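Local coordinates for Amuc_1102 (Akkermansia muciniphila, PDB 7DSZ), which is of unknown function but adopts an immunoglobulin-like fold related to archaeal type IV pilus proteins and may take part in pilus-related processes, at residues T12-M17 with A62-K67; Y29-P34 with T183-F188; D53-F58 with N108-V113; L74-Y79 with V139-N144. All blocks are in the same frame, centred on the assembly; numbering follows the deposited sequence.

Overall arrangement
The four contacts illustrate how an immunoglobulin-like beta sandwich is built from sequence-distant pieces. Interaction 3 joins two strands of the three-stranded sheet 18-32, 50-63 and 109-115; interactions 1 and 2 each set a loop against a strand or strand end of it. These two lie about 34 Å apart, centre to centre, near its two ends. Interaction 4 joins two strands of the facing sheet; its centre is about 12 Å from that of interaction 3 and their side chains touch, forming the sandwich core. Along the chain, interaction 1 closes before interaction 4 opens, whereas interaction 2 spans interactions 3 and 4, bringing a late loop back onto the first strand. Interactions 1 and 2 also reach the second subunit.

Interaction 1: residues T12-M17 with A62-K67; sequences TSNPRM and AAPTPK
The carbonyl oxygen of Ala63 collects two partners: a water that donates to Ala63 O at 2.7 Å, and the alpha C-H of Met17, whose CA lies 3.5 Å from Ala63 O. The same water donates weakly to Arg16 O, which makes it a bridge between backbones that share no direct hydrogen bond here. Where strand pairing ends, water and side-chain packing take over. The side chain of Met17 carries the largest share of the contact. With CG anti to the backbone N (chi1 179°), that chain extends past Pro64 O, 3.4 Å from Met17 CG, and sets SD against two apolar neighbours, 3.8 Å from Pro66 CD and 4.1 Å from Ala62 CB. A cis peptide bond precedes Pro64, whose ring packs near Met17 CB. Within segment 12-17, Asn14 OD1 accepts from Arg16 N at 2.8 Å, an Asx turn laid over a type I beta turn that ends at Met17, while Thr12 O accepts from Asn84 of the second subunit. The segment leads directly into strand 18-32, where Gln18 is hydrogen-bonded through its backbone to Ala63 at the end of strand 50-63, so that the contact sits where these two strands join.

Interaction 2: residues Y29-P34 with T183-F188; sequences YMRQSP and TPFSVF
Phe185 fits between Arg31 and Pro34, and the contact across these segments is made without a hydrogen bond. Its polar component is a tilted guanidinium over one face of the ring: Arg31 NH1 stands above that face, 3.7 Å from Phe185 CD1, and Phe185 CE1 in turn lies over the guanidinium face, 3.5 Å from Arg31 NH2, with the two planes 43° apart. A bend in the arginine chain at chi3 (47°) brings the group there. Arg31 NH1 also forms a salt bridge with Asp53, and the guanidinium makes a cation-pi contact with Trp189. A leucine in place of Arg31 would probably leave the Asp53 carboxylate without this charged mate and uncover part of the Phe185 face.

At the ring's edge, Gln32 O lies 3.6 Å from Phe185 CE1, while Trp51 meets the same ring edge-to-face. The phenylalanine is presented by a loop of two overlapping type I beta turns, 183-186 and 185-188. Thr183 OG1 accepts from Phe185 N at 3.0 Å, forming an ST turn that fixes the start of this loop. In the immunoglobulin-like domain, the loop packs against the end of strand 18-32, and Trp51 comes from the adjoining strand 50-63.

The apolar component centres on Pro34. Its CB lies over the face of the Phe188 ring, 4.0 Å from the centroid, as a CH-pi contact, and its CG approaches Phe188 CD2 to 3.5 Å. Pro34 CD rests 3.8 Å from Phe185 CE1, and Ser33 CB touches Pro184 CG at 3.8 Å. Thr38 of the second subunit packs on both Pro34 and Phe188.

Interaction 3: residues D53-F58 with N108-V113; sequences DFEIPF and NTYASV
Phe58 and Thr109 pair at one end of a regular antiparallel ladder, with Phe58 N donating to Thr109 O at 3.0 Å and Thr109 N returning a bond to Phe58 O. The ladder continues through Ile56 with Ala111 and Phe54 with Val113, and shows how the two faces of a sheet can be packed differently. The tight face carries Phe54, Ile56, Phe58, Thr109, Ala111 and Val113. There Phe58 CG stands between its backbone N and carbonyl carbon (chi1 74°), laying the ring alongside strand 109-113. Thr109 CG2 sits over its face, 3.7 Å from the centroid, and Ala111 N lies at its edge.

The opposite face is partly exposed around Pro57 and Tyr110. Pro57 CB lies 4.1 Å from the Tyr110 ring centroid in a CH-pi contact, and Pro57 CG is 3.5 Å from Tyr110 CE1. Arg192 makes a cation-pi contact with the same ring and a salt bridge with Glu55, whose OE2 is also hydrogen-bonded to Tyr193 OH. A serine at Tyr110 would probably leave the Pro57 ring without its aromatic cover and Arg192 without its pi partner.

Strand 50-63 is central in its three-stranded sheet, flanked by 18-32 and 109-115. From the tight face Phe58, Ala111 and Val113 pack onto strands 70-83 and 91-104 of the other sheet.

Interaction 4: residues L74-Y79 with V139-N144; sequences LTFKFY and VVVEYN
The Phe76 ring carries Val141 CG2 over one face, a CH-pi contact 3.7 Å from its centroid, while Val139 CG1 approaches obliquely, 3.8 Å from Phe76 CD2. Tyr100 meets this phenylalanine edge-to-face. The rings of Phe78 and Tyr79 are also met obliquely, by Val139 CG2 and Val140 CG2, and Tyr79 stacks with Trp162. These groups belong to two antiparallel strands in one sheet of the immunoglobulin-like sandwich, a textbook case of side chains alternating between its faces.

Phe76, Phe78, Val139 and Val141 share the face turned to the other sheet. There Leu23 of strand 18-32 touches both Phe76 and Val141, and Val113 of strand 109-115 packs on Phe78. With Val141 CG1 anti to the backbone N (chi1 -177°), CG2 falls over the Phe76 face while CG1 lies nearer the CE1 rim. At the end of strand 134-143, Leu74 CD2 comes 3.8 Å from Tyr143 CB, and Met17 packs on Tyr143.

Four backbone bonds hold this register. Thr75 and Glu142 exchange one pair and Lys77 and Val140 the other, the shortest being Lys77 N to Val140 O at 2.7 Å. Thr75, Lys77, Val140 and Glu142 point to the face away from the core. Lys77 also touches Tyr95 and Glu97 of strand 91-104. Extended chains beyond CG carry the charged ends of Lys77 and Glu142 together diagonally across the strands, where NZ of the lysine meets Glu142 OE2 in a salt bridge at 2.9 Å, approaching from above the carboxylate plane and 43° out of it.

Interaction 1: residues T12-M17 with A62-K67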
loop_
_atom_site.group_PDB
_atom_site.type_symbol
_atom_site.label_atom_id
_atom_site.label_comp_id
_atom_site.label_asym_id
_atom_site.label_seq_id
_atom_site.Cartn_x
_atom_site.Cartn_y
_atom_site.Cartn_z
ATOM N N THR C 12 9.219 23.996 -0.144
ATOM C CA THR C 12 9.156 24.630 1.172
ATOM C C THR C 12 10.434 25.386 1.511
ATOM O O THR C 12 10.552 25.942 2.611
ATOM C CB THR C 12 8.904 23.586 2.266
ATOM O OG1 THR C 12 10.015 22.677 2.334
ATOM C CG2 THR C 12 7.649 22.819 1.983
ATOM N N SER C 13 11.389 25.399 0.601
ATOM C CA SER C 13 12.721 25.898 0.855
ATOM C C SER C 13 13.019 27.043 -0.106
ATOM O O SER C 13 12.138 27.530 -0.817
ATOM C CB SER C 13 13.718 24.751 0.720
ATOM O OG SER C 13 13.297 23.836 -0.274
ATOM N N ASN C 14 14.270 27.469 -0.116
ATOM C CA ASN C 14 14.724 28.483 -1.053
ATOM C C ASN C 14 14.442 28.025 -2.482
ATOM O O ASN C 14 14.993 27.000 -2.912
ATOM C CB ASN C 14 16.215 28.725 -0.839
ATOM C CG ASN C 14 16.742 29.900 -1.635
ATOM O OD1 ASN C 14 16.243 30.213 -2.714
ATOM N ND2 ASN C 14 17.771 30.553 -1.105
ATOM N N PRO C 15 13.597 28.729 -3.244
ATOM C CA PRO C 15 13.300 28.283 -4.614
ATOM C C PRO C 15 14.448 28.501 -5.579
ATOM O O PRO C 15 14.434 27.920 -6.672
ATOM C CB PRO C 15 12.079 29.129 -5.001
ATOM C CG PRO C 15 12.231 30.367 -4.183
ATOM C CD PRO C 15 12.822 29.927 -2.877
ATOM N N ARG C 16 15.432 29.317 -5.213
ATOM C CA ARG C 16 16.631 29.473 -6.019
ATOM C C ARG C 16 17.683 28.410 -5.725
ATOM O O ARG C 16 18.668 28.319 -6.465
ATOM C CB ARG C 16 17.237 30.866 -5.803
ATOM C CG ARG C 16 16.307 32.042 -6.134
ATOM C CD ARG C 16 16.445 32.509 -7.583
ATOM N NE ARG C 16 15.772 31.615 -8.526
ATOM C CZ ARG C 16 15.820 31.741 -9.850
ATOM N NH1 ARG C 16 16.518 32.727 -10.400
ATOM N NH2 ARG C 16 15.175 30.876 -10.626
ATOM N N MET C 17 17.504 27.602 -4.677
ATOM C CA MET C 17 18.491 26.570 -4.371
ATOM C C MET C 17 18.607 25.578 -5.523
ATOM O O MET C 17 17.609 25.189 -6.140
ATOM C CB MET C 17 18.118 25.835 -3.075
ATOM C CG MET C 17 19.079 24.708 -2.687
ATOM S SD MET C 17 18.527 23.816 -1.195
ATOM C CE MET C 17 16.867 23.400 -1.707
ATOM N N ALA C 62 24.315 20.854 -2.348
ATOM C CA ALA C 62 23.418 21.919 -2.756
ATOM C C ALA C 62 24.085 23.285 -2.600
ATOM O O ALA C 62 25.008 23.472 -1.801
ATOM C CB ALA C 62 22.109 21.897 -1.948
ATOM N N ALA C 63 23.554 24.237 -3.362
ATOM C CA ALA C 63 23.979 25.629 -3.380
ATOM C C ALA C 63 22.744 26.526 -3.384
ATOM O O ALA C 63 22.019 26.587 -4.385
ATOM C CB ALA C 63 24.863 25.888 -4.606
ATOM N N PRO C 64 22.446 27.227 -2.284
ATOM C CA PRO C 64 23.180 27.161 -1.026
ATOM C C PRO C 64 22.738 25.942 -0.229
ATOM O O PRO C 64 21.782 25.276 -0.627
ATOM C CB PRO C 64 22.781 28.461 -0.320
ATOM C CG PRO C 64 21.394 28.703 -0.797
ATOM C CD PRO C 64 21.341 28.200 -2.226
ATOM N N THR C 65 23.412 25.671 0.862
ATOM C CA THR C 65 23.066 24.498 1.658
ATOM C C THR C 65 21.807 24.781 2.471
ATOM O O THR C 65 21.739 25.803 3.162
ATOM C CB THR C 65 24.232 24.121 2.556
ATOM O OG1 THR C 65 25.368 23.847 1.735
ATOM C CG2 THR C 65 23.912 22.871 3.387
ATOM N N PRO C 66 20.786 23.928 2.387
ATOM C CA PRO C 66 19.546 24.190 3.128
ATOM C C PRO C 66 19.795 24.140 4.626
ATOM O O PRO C 66 20.538 23.296 5.120
ATOM C CB PRO C 66 18.601 23.071 2.668
ATOM C CG PRO C 66 19.509 21.968 2.221
ATOM C CD PRO C 66 20.736 22.661 1.638
ATOM N N LYS C 67 19.169 25.084 5.341
ATOM C CA LYS C 67 19.371 25.177 6.783
ATOM C C LYS C 67 18.977 23.891 7.496
ATOM O O LYS C 67 19.630 23.500 8.475
ATOM C CB LYS C 67 18.580 26.356 7.351
ATOM C CG LYS C 67 19.044 27.712 6.832
ATOM C CD LYS C 67 20.543 27.868 6.986
ATOM C CE LYS C 67 21.004 29.232 6.501
ATOM N NZ LYS C 67 22.487 29.312 6.456
HETATM O O HOH W 1 21.984 28.255 -6.463
#

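Interaction 2: residues Y29-P34 with T183-F188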
loop_
_atom_site.group_PDB
_atom_site.type_symbol
_atom_site.label_atom_id
_atom_site.label_comp_id
_atom_site.label_asym_id
_atom_site.label_seq_id
_atom_site.Cartn_x
_atom_site.Cartn_y
_atom_site.Cartn_z
ATOM N N TYR C 29 21.434 -6.993 -7.023
ATOM C CA TYR C 29 21.607 -7.998 -5.984
ATOM C C TYR C 29 20.393 -8.907 -5.973
ATOM O O TYR C 29 19.262 -8.423 -5.862
ATOM C CB TYR C 29 21.728 -7.376 -4.603
ATOM C CG TYR C 29 22.922 -6.482 -4.384
ATOM C CD1 TYR C 29 24.102 -7.003 -3.876
ATOM C CD2 TYR C 29 22.852 -5.123 -4.650
ATOM C CE1 TYR C 29 25.197 -6.192 -3.641
ATOM C CE2 TYR C 29 23.958 -4.288 -4.411
ATOM C CZ TYR C 29 25.114 -4.844 -3.906
ATOM O OH TYR C 29 26.194 -4.052 -3.649
ATOM N N MET C 30 20.615 -10.216 -6.067
ATOM C CA MET C 30 19.537 -11.169 -5.844
ATOM C C MET C 30 19.475 -11.464 -4.353
ATOM O O MET C 30 20.479 -11.856 -3.749
ATOM C CB MET C 30 19.744 -12.454 -6.661
ATOM C CG MET C 30 19.828 -12.215 -8.161
ATOM S SD MET C 30 18.341 -11.439 -8.844
ATOM C CE MET C 30 17.056 -12.498 -8.221
ATOM N N ARG C 31 18.302 -11.276 -3.749
ATOM C CA ARG C 31 18.196 -11.338 -2.298
ATOM C C ARG C 31 16.909 -12.045 -1.922
ATOM O O ARG C 31 15.860 -11.776 -2.507
ATOM C CB ARG C 31 18.190 -9.940 -1.654
ATOM C CG ARG C 31 19.449 -9.098 -1.905
ATOM C CD ARG C 31 19.282 -7.730 -1.259
ATOM N NE ARG C 31 18.792 -7.922 0.088
ATOM C CZ ARG C 31 17.904 -7.161 0.705
ATOM N NH1 ARG C 31 17.360 -6.096 0.125
ATOM N NH2 ARG C 31 17.564 -7.489 1.935
ATOM N N GLN C 32 16.968 -12.912 -0.928
ATOM C CA GLN C 32 15.768 -13.584 -0.449
ATOM C C GLN C 32 14.923 -12.599 0.350
ATOM O O GLN C 32 15.467 -11.758 1.072
ATOM C CB GLN C 32 16.151 -14.783 0.415
ATOM C CG GLN C 32 14.986 -15.646 0.861
ATOM C CD GLN C 32 15.438 -16.989 1.410
ATOM O OE1 GLN C 32 16.567 -17.134 1.885
ATOM N NE2 GLN C 32 14.560 -17.984 1.335
ATOM N N SER C 33 13.602 -12.689 0.221
ATOM C CA SER C 33 12.774 -11.790 1.004
ATOM C C SER C 33 12.847 -12.202 2.470
ATOM O O SER C 33 13.174 -13.351 2.781
ATOM C CB SER C 33 11.327 -11.801 0.519
ATOM O OG SER C 33 10.796 -13.105 0.576
ATOM N N PRO C 34 12.576 -11.274 3.389
ATOM C CA PRO C 34 12.719 -11.592 4.813
ATOM C C PRO C 34 11.763 -12.701 5.222
ATOM O O PRO C 34 10.602 -12.729 4.813
ATOM C CB PRO C 34 12.382 -10.265 5.502
ATOM C CG PRO C 34 12.616 -9.216 4.456
ATOM C CD PRO C 34 12.217 -9.861 3.170
ATOM N N THR C 183 7.237 -3.892 -1.672
ATOM C CA THR C 183 7.882 -5.188 -1.532
ATOM C C THR C 183 7.885 -5.601 -0.070
ATOM O O THR C 183 7.665 -4.772 0.821
ATOM C CB THR C 183 9.344 -5.165 -2.019
ATOM O OG1 THR C 183 10.143 -4.476 -1.041
ATOM C CG2 THR C 183 9.486 -4.497 -3.389
ATOM N N PRO C 184 8.173 -6.875 0.217
ATOM C CA PRO C 184 8.345 -7.289 1.621
ATOM C C PRO C 184 9.571 -6.691 2.290
ATOM O O PRO C 184 9.756 -6.899 3.499
ATOM C CB PRO C 184 8.454 -8.824 1.539
ATOM C CG PRO C 184 8.651 -9.152 0.103
ATOM C CD PRO C 184 8.095 -8.028 -0.701
ATOM N N PHE C 185 10.408 -5.964 1.559
ATOM C CA PHE C 185 11.558 -5.302 2.164
ATOM C C PHE C 185 11.196 -3.967 2.808
ATOM O O PHE C 185 12.085 -3.321 3.374
ATOM C CB PHE C 185 12.647 -5.068 1.112
ATOM C CG PHE C 185 13.128 -6.333 0.453
ATOM C CD1 PHE C 185 13.982 -7.197 1.136
ATOM C CD2 PHE C 185 12.736 -6.651 -0.836
ATOM C CE1 PHE C 185 14.437 -8.372 0.535
ATOM C CE2 PHE C 185 13.179 -7.821 -1.445
ATOM C CZ PHE C 185 14.033 -8.683 -0.767
ATOM N N SER C 186 9.927 -3.564 2.744
ATOM C CA SER C 186 9.525 -2.203 3.099
ATOM C C SER C 186 10.056 -1.771 4.463
ATOM O O SER C 186 10.626 -0.682 4.601
ATOM C CB SER C 186 8.000 -2.092 3.072
ATOM O OG SER C 186 7.591 -0.795 3.494
ATOM N N VAL C 187 9.865 -2.594 5.499
ATOM C CA VAL C 187 10.239 -2.132 6.841
ATOM C C VAL C 187 11.673 -2.473 7.222
ATOM O O VAL C 187 12.096 -2.133 8.336
ATOM C CB VAL C 187 9.298 -2.695 7.925
ATOM C CG1 VAL C 187 7.817 -2.401 7.556
ATOM C CG2 VAL C 187 9.543 -4.172 8.134
ATOM N N PHE C 188 12.440 -3.106 6.340
ATOM C CA PHE C 188 13.799 -3.530 6.654
ATOM C C PHE C 188 14.825 -2.597 6.029
ATOM O O PHE C 188 14.540 -1.894 5.063
ATOM C CB PHE C 188 14.017 -4.959 6.175
ATOM C CG PHE C 188 13.167 -5.953 6.917
ATOM C CD1 PHE C 188 13.570 -6.408 8.169
ATOM C CD2 PHE C 188 11.957 -6.375 6.408
ATOM C CE1 PHE C 188 12.793 -7.310 8.877
ATOM C CE2 PHE C 188 11.159 -7.273 7.127
ATOM C CZ PHE C 188 11.596 -7.739 8.363
#

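Interaction 3: residues D53-F58 with N108-V113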
loop_
_atom_site.group_PDB
_atom_site.type_symbol
_atom_site.label_atom_id
_atom_site.label_comp_id
_atom_site.label_asym_id
_atom_site.label_seq_id
_atom_site.Cartn_x
_atom_site.Cartn_y
_atom_site.Cartn_z
ATOM N N ASP C 53 17.016 -6.944 -6.593
ATOM C CA ASP C 53 17.110 -5.682 -5.863
ATOM C C ASP C 53 18.167 -4.839 -6.562
ATOM O O ASP C 53 19.361 -5.141 -6.464
ATOM C CB ASP C 53 17.465 -5.961 -4.395
ATOM C CG ASP C 53 17.788 -4.709 -3.592
ATOM O OD1 ASP C 53 17.601 -3.572 -4.072
ATOM O OD2 ASP C 53 18.202 -4.894 -2.438
ATOM N N PHE C 54 17.725 -3.809 -7.288
ATOM C CA PHE C 54 18.625 -2.915 -8.005
ATOM C C PHE C 54 18.969 -1.761 -7.078
ATOM O O PHE C 54 18.071 -1.055 -6.624
ATOM C CB PHE C 54 17.981 -2.386 -9.290
ATOM C CG PHE C 54 17.691 -3.447 -10.322
ATOM C CD1 PHE C 54 18.634 -3.758 -11.300
ATOM C CD2 PHE C 54 16.470 -4.104 -10.341
ATOM C CE1 PHE C 54 18.357 -4.740 -12.280
ATOM C CE2 PHE C 54 16.192 -5.078 -11.293
ATOM C CZ PHE C 54 17.140 -5.388 -12.271
ATOM N N GLU C 55 20.260 -1.566 -6.798
ATOM C CA GLU C 55 20.709 -0.586 -5.809
ATOM C C GLU C 55 21.636 0.412 -6.475
ATOM O O GLU C 55 22.549 0.005 -7.195
ATOM C CB GLU C 55 21.473 -1.276 -4.677
ATOM C CG GLU C 55 20.654 -2.294 -3.898
ATOM C CD GLU C 55 19.935 -1.628 -2.762
ATOM O OE1 GLU C 55 20.587 -0.813 -2.055
ATOM O OE2 GLU C 55 18.724 -1.887 -2.583
ATOM N N ILE C 56 21.442 1.710 -6.224
ATOM C CA ILE C 56 22.380 2.724 -6.680
ATOM C C ILE C 56 22.771 3.658 -5.541
ATOM O O ILE C 56 21.908 4.326 -4.959
ATOM C CB ILE C 56 21.864 3.520 -7.897
ATOM C CG1 ILE C 56 22.933 4.503 -8.389
ATOM C CG2 ILE C 56 20.518 4.218 -7.637
ATOM C CD1 ILE C 56 22.701 4.930 -9.862
ATOM N N PRO C 57 24.045 3.711 -5.160
ATOM C CA PRO C 57 24.482 4.682 -4.157
ATOM C C PRO C 57 24.458 6.087 -4.719
ATOM O O PRO C 57 24.727 6.303 -5.902
ATOM C CB PRO C 57 25.932 4.273 -3.853
ATOM C CG PRO C 57 26.168 2.975 -4.537
ATOM C CD PRO C 57 25.157 2.903 -5.681
ATOM N N PHE C 58 24.164 7.053 -3.848
ATOM C CA PHE C 58 24.248 8.444 -4.275
ATOM C C PHE C 58 24.457 9.359 -3.077
ATOM O O PHE C 58 24.242 8.975 -1.929
ATOM C CB PHE C 58 23.011 8.866 -5.077
ATOM C CG PHE C 58 21.759 9.068 -4.258
ATOM C CD1 PHE C 58 20.911 8.009 -3.987
ATOM C CD2 PHE C 58 21.395 10.330 -3.833
ATOM C CE1 PHE C 58 19.732 8.209 -3.284
ATOM C CE2 PHE C 58 20.219 10.539 -3.130
ATOM C CZ PHE C 58 19.388 9.477 -2.844
ATOM N N ASN C 108 25.954 9.882 2.346
ATOM C CA ASN C 108 25.835 8.751 1.437
ATOM C C ASN C 108 24.539 8.018 1.729
ATOM O O ASN C 108 24.212 7.746 2.889
ATOM C CB ASN C 108 27.023 7.809 1.578
ATOM C CG ASN C 108 28.315 8.448 1.129
ATOM O OD1 ASN C 108 28.477 8.775 -0.044
ATOM N ND2 ASN C 108 29.239 8.634 2.063
ATOM N N THR C 109 23.783 7.722 0.680
ATOM C CA THR C 109 22.537 6.987 0.842
ATOM C C THR C 109 22.323 6.160 -0.424
ATOM O O THR C 109 23.239 5.997 -1.236
ATOM C CB THR C 109 21.392 7.960 1.172
ATOM O OG1 THR C 109 20.182 7.231 1.419
ATOM C CG2 THR C 109 21.178 8.966 0.047
ATOM N N TYR C 110 21.132 5.577 -0.567
ATOM C CA TYR C 110 20.861 4.655 -1.661
ATOM C C TYR C 110 19.463 4.876 -2.209
ATOM O O TYR C 110 18.545 5.248 -1.476
ATOM C CB TYR C 110 20.933 3.188 -1.218
ATOM C CG TYR C 110 22.270 2.519 -1.403
ATOM C CD1 TYR C 110 22.565 1.835 -2.583
ATOM C CD2 TYR C 110 23.221 2.528 -0.381
ATOM C CE1 TYR C 110 23.791 1.200 -2.760
ATOM C CE2 TYR C 110 24.455 1.899 -0.550
ATOM C CZ TYR C 110 24.720 1.228 -1.733
ATOM O OH TYR C 110 25.921 0.574 -1.913
ATOM N N ALA C 111 19.306 4.596 -3.503
ATOM C CA ALA C 111 18.000 4.434 -4.135
ATOM C C ALA C 111 17.870 2.993 -4.634
ATOM O O ALA C 111 18.871 2.300 -4.844
ATOM C CB ALA C 111 17.811 5.430 -5.286
ATOM N N SER C 112 16.634 2.526 -4.822
ATOM C CA SER C 112 16.477 1.139 -5.244
ATOM C C SER C 112 15.152 0.932 -5.974
ATOM O O SER C 112 14.215 1.727 -5.853
ATOM C CB SER C 112 16.569 0.175 -4.046
ATOM O OG SER C 112 15.514 0.401 -3.113
ATOM N N VAL C 113 15.113 -0.146 -6.762
ATOM C CA VAL C 113 13.878 -0.662 -7.354
ATOM C C VAL C 113 14.015 -2.168 -7.435
ATOM O O VAL C 113 15.113 -2.719 -7.337
ATOM C CB VAL C 113 13.547 -0.111 -8.764
ATOM C CG1 VAL C 113 12.955 1.269 -8.667
ATOM C CG2 VAL C 113 14.778 -0.159 -9.661
#

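Interaction 4: residues L74-Y79 with V139-N144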
loop_
_atom_site.group_PDB
_atom_site.type_symbol
_atom_site.label_atom_id
_atom_site.label_comp_id
_atom_site.label_asym_id
_atom_site.label_seq_id
_atom_site.Cartn_x
_atom_site.Cartn_y
_atom_site.Cartn_z
ATOM N N LEU C 74 13.527 14.269 -4.409
ATOM C CA LEU C 74 14.248 13.953 -5.636
ATOM C C LEU C 74 13.459 12.865 -6.332
ATOM O O LEU C 74 12.999 11.922 -5.678
ATOM C CB LEU C 74 15.657 13.410 -5.371
ATOM C CG LEU C 74 16.796 14.313 -4.965
ATOM C CD1 LEU C 74 18.027 13.452 -4.760
ATOM C CD2 LEU C 74 17.014 15.350 -6.090
ATOM N N THR C 75 13.328 12.960 -7.647
ATOM C CA THR C 75 12.659 11.911 -8.408
ATOM C C THR C 75 13.699 11.071 -9.135
ATOM O O THR C 75 14.523 11.605 -9.885
ATOM C CB THR C 75 11.650 12.513 -9.386
ATOM O OG1 THR C 75 10.600 13.136 -8.638
ATOM C CG2 THR C 75 11.044 11.426 -10.264
ATOM N N PHE C 76 13.689 9.769 -8.881
ATOM C CA PHE C 76 14.566 8.826 -9.561
ATOM C C PHE C 76 13.758 8.089 -10.615
ATOM O O PHE C 76 12.727 7.500 -10.295
ATOM C CB PHE C 76 15.154 7.811 -8.577
ATOM C CG PHE C 76 16.352 8.311 -7.833
ATOM C CD1 PHE C 76 16.238 9.377 -6.949
ATOM C CD2 PHE C 76 17.591 7.718 -8.014
ATOM C CE1 PHE C 76 17.347 9.842 -6.250
ATOM C CE2 PHE C 76 18.713 8.185 -7.319
ATOM C CZ PHE C 76 18.579 9.261 -6.437
ATOM N N LYS C 77 14.234 8.098 -11.856
ATOM C CA LYS C 77 13.604 7.337 -12.929
ATOM C C LYS C 77 14.526 6.181 -13.288
ATOM O O LYS C 77 15.694 6.397 -13.630
ATOM C CB LYS C 77 13.322 8.229 -14.138
ATOM C CG LYS C 77 12.327 9.324 -13.830
ATOM C CD LYS C 77 12.140 10.280 -15.014
ATOM C CE LYS C 77 10.938 11.212 -14.777
ATOM N NZ LYS C 77 10.767 12.179 -15.907
ATOM N N PHE C 78 14.017 4.958 -13.149
ATOM C CA PHE C 78 14.779 3.754 -13.441
ATOM C C PHE C 78 14.337 3.174 -14.779
ATOM O O PHE C 78 13.139 3.068 -15.041
ATOM C CB PHE C 78 14.569 2.695 -12.363
ATOM C CG PHE C 78 15.091 3.085 -11.005
ATOM C CD1 PHE C 78 14.316 3.880 -10.169
ATOM C CD2 PHE C 78 16.325 2.644 -10.566
ATOM C CE1 PHE C 78 14.772 4.228 -8.905
ATOM C CE2 PHE C 78 16.803 2.984 -9.302
ATOM C CZ PHE C 78 16.020 3.770 -8.471
ATOM N N TYR C 79 15.312 2.771 -15.596
ATOM C CA TYR C 79 15.071 2.124 -16.883
ATOM C C TYR C 79 15.862 0.832 -16.909
ATOM O O TYR C 79 17.090 0.854 -16.751
ATOM C CB TYR C 79 15.510 3.007 -18.059
ATOM C CG TYR C 79 14.915 4.392 -18.053
ATOM C CD1 TYR C 79 15.549 5.429 -17.379
ATOM C CD2 TYR C 79 13.740 4.670 -18.735
ATOM C CE1 TYR C 79 15.026 6.702 -17.373
ATOM C CE2 TYR C 79 13.201 5.948 -18.734
ATOM C CZ TYR C 79 13.854 6.960 -18.046
ATOM O OH TYR C 79 13.344 8.241 -18.029
ATOM N N VAL C 139 19.568 5.278 -14.908
ATOM C CA VAL C 139 18.925 6.011 -13.824
ATOM C C VAL C 139 19.040 7.498 -14.115
ATOM O O VAL C 139 20.143 7.998 -14.350
ATOM C CB VAL C 139 19.558 5.695 -12.455
ATOM C CG1 VAL C 139 18.893 6.529 -11.360
ATOM C CG2 VAL C 139 19.450 4.193 -12.149
ATOM N N VAL C 140 17.915 8.200 -14.091
ATOM C CA VAL C 140 17.869 9.651 -14.262
ATOM C C VAL C 140 17.285 10.263 -12.999
ATOM O O VAL C 140 16.220 9.842 -12.540
ATOM C CB VAL C 140 17.035 10.050 -15.494
ATOM C CG1 VAL C 140 16.920 11.586 -15.591
ATOM C CG2 VAL C 140 17.653 9.462 -16.767
ATOM N N VAL C 141 17.975 11.257 -12.437
ATOM C CA VAL C 141 17.531 11.921 -11.211
ATOM C C VAL C 141 17.088 13.333 -11.554
ATOM O O VAL C 141 17.833 14.081 -12.199
ATOM C CB VAL C 141 18.645 11.965 -10.147
ATOM C CG1 VAL C 141 18.100 12.593 -8.854
ATOM C CG2 VAL C 141 19.192 10.565 -9.885
ATOM N N GLU C 142 15.893 13.707 -11.103
ATOM C CA GLU C 142 15.377 15.053 -11.302
ATOM C C GLU C 142 15.175 15.752 -9.963
ATOM O O GLU C 142 14.783 15.126 -8.965
ATOM C CB GLU C 142 14.056 15.036 -12.084
ATOM C CG GLU C 142 14.203 14.507 -13.499
ATOM C CD GLU C 142 12.892 14.493 -14.275
ATOM O OE1 GLU C 142 11.856 14.900 -13.716
ATOM O OE2 GLU C 142 12.900 14.062 -15.449
ATOM N N TYR C 143 15.459 17.051 -9.945
ATOM C CA TYR C 143 15.125 17.917 -8.824
ATOM C C TYR C 143 14.276 19.061 -9.357
ATOM O O TYR C 143 14.688 19.758 -10.290
ATOM C CB TYR C 143 16.377 18.460 -8.121
ATOM C CG TYR C 143 15.998 19.446 -7.042
ATOM C CD1 TYR C 143 15.401 19.009 -5.867
ATOM C CD2 TYR C 143 16.181 20.814 -7.216
ATOM C CE1 TYR C 143 15.024 19.893 -4.884
ATOM C CE2 TYR C 143 15.799 21.717 -6.228
ATOM C CZ TYR C 143 15.221 21.245 -5.066
ATOM O OH TYR C 143 14.825 22.108 -4.064
ATOM N N ASN C 144 13.094 19.247 -8.769
ATOM C CA ASN C 144 12.131 20.246 -9.243
ATOM C C ASN C 144 11.917 20.156 -10.755
ATOM O O ASN C 144 11.888 21.163 -11.463
ATOM C CB ASN C 144 12.562 21.656 -8.840
ATOM C CG ASN C 144 12.198 21.987 -7.403
ATOM O OD1 ASN C 144 11.285 21.389 -6.826
ATOM N ND2 ASN C 144 12.902 22.955 -6.821
#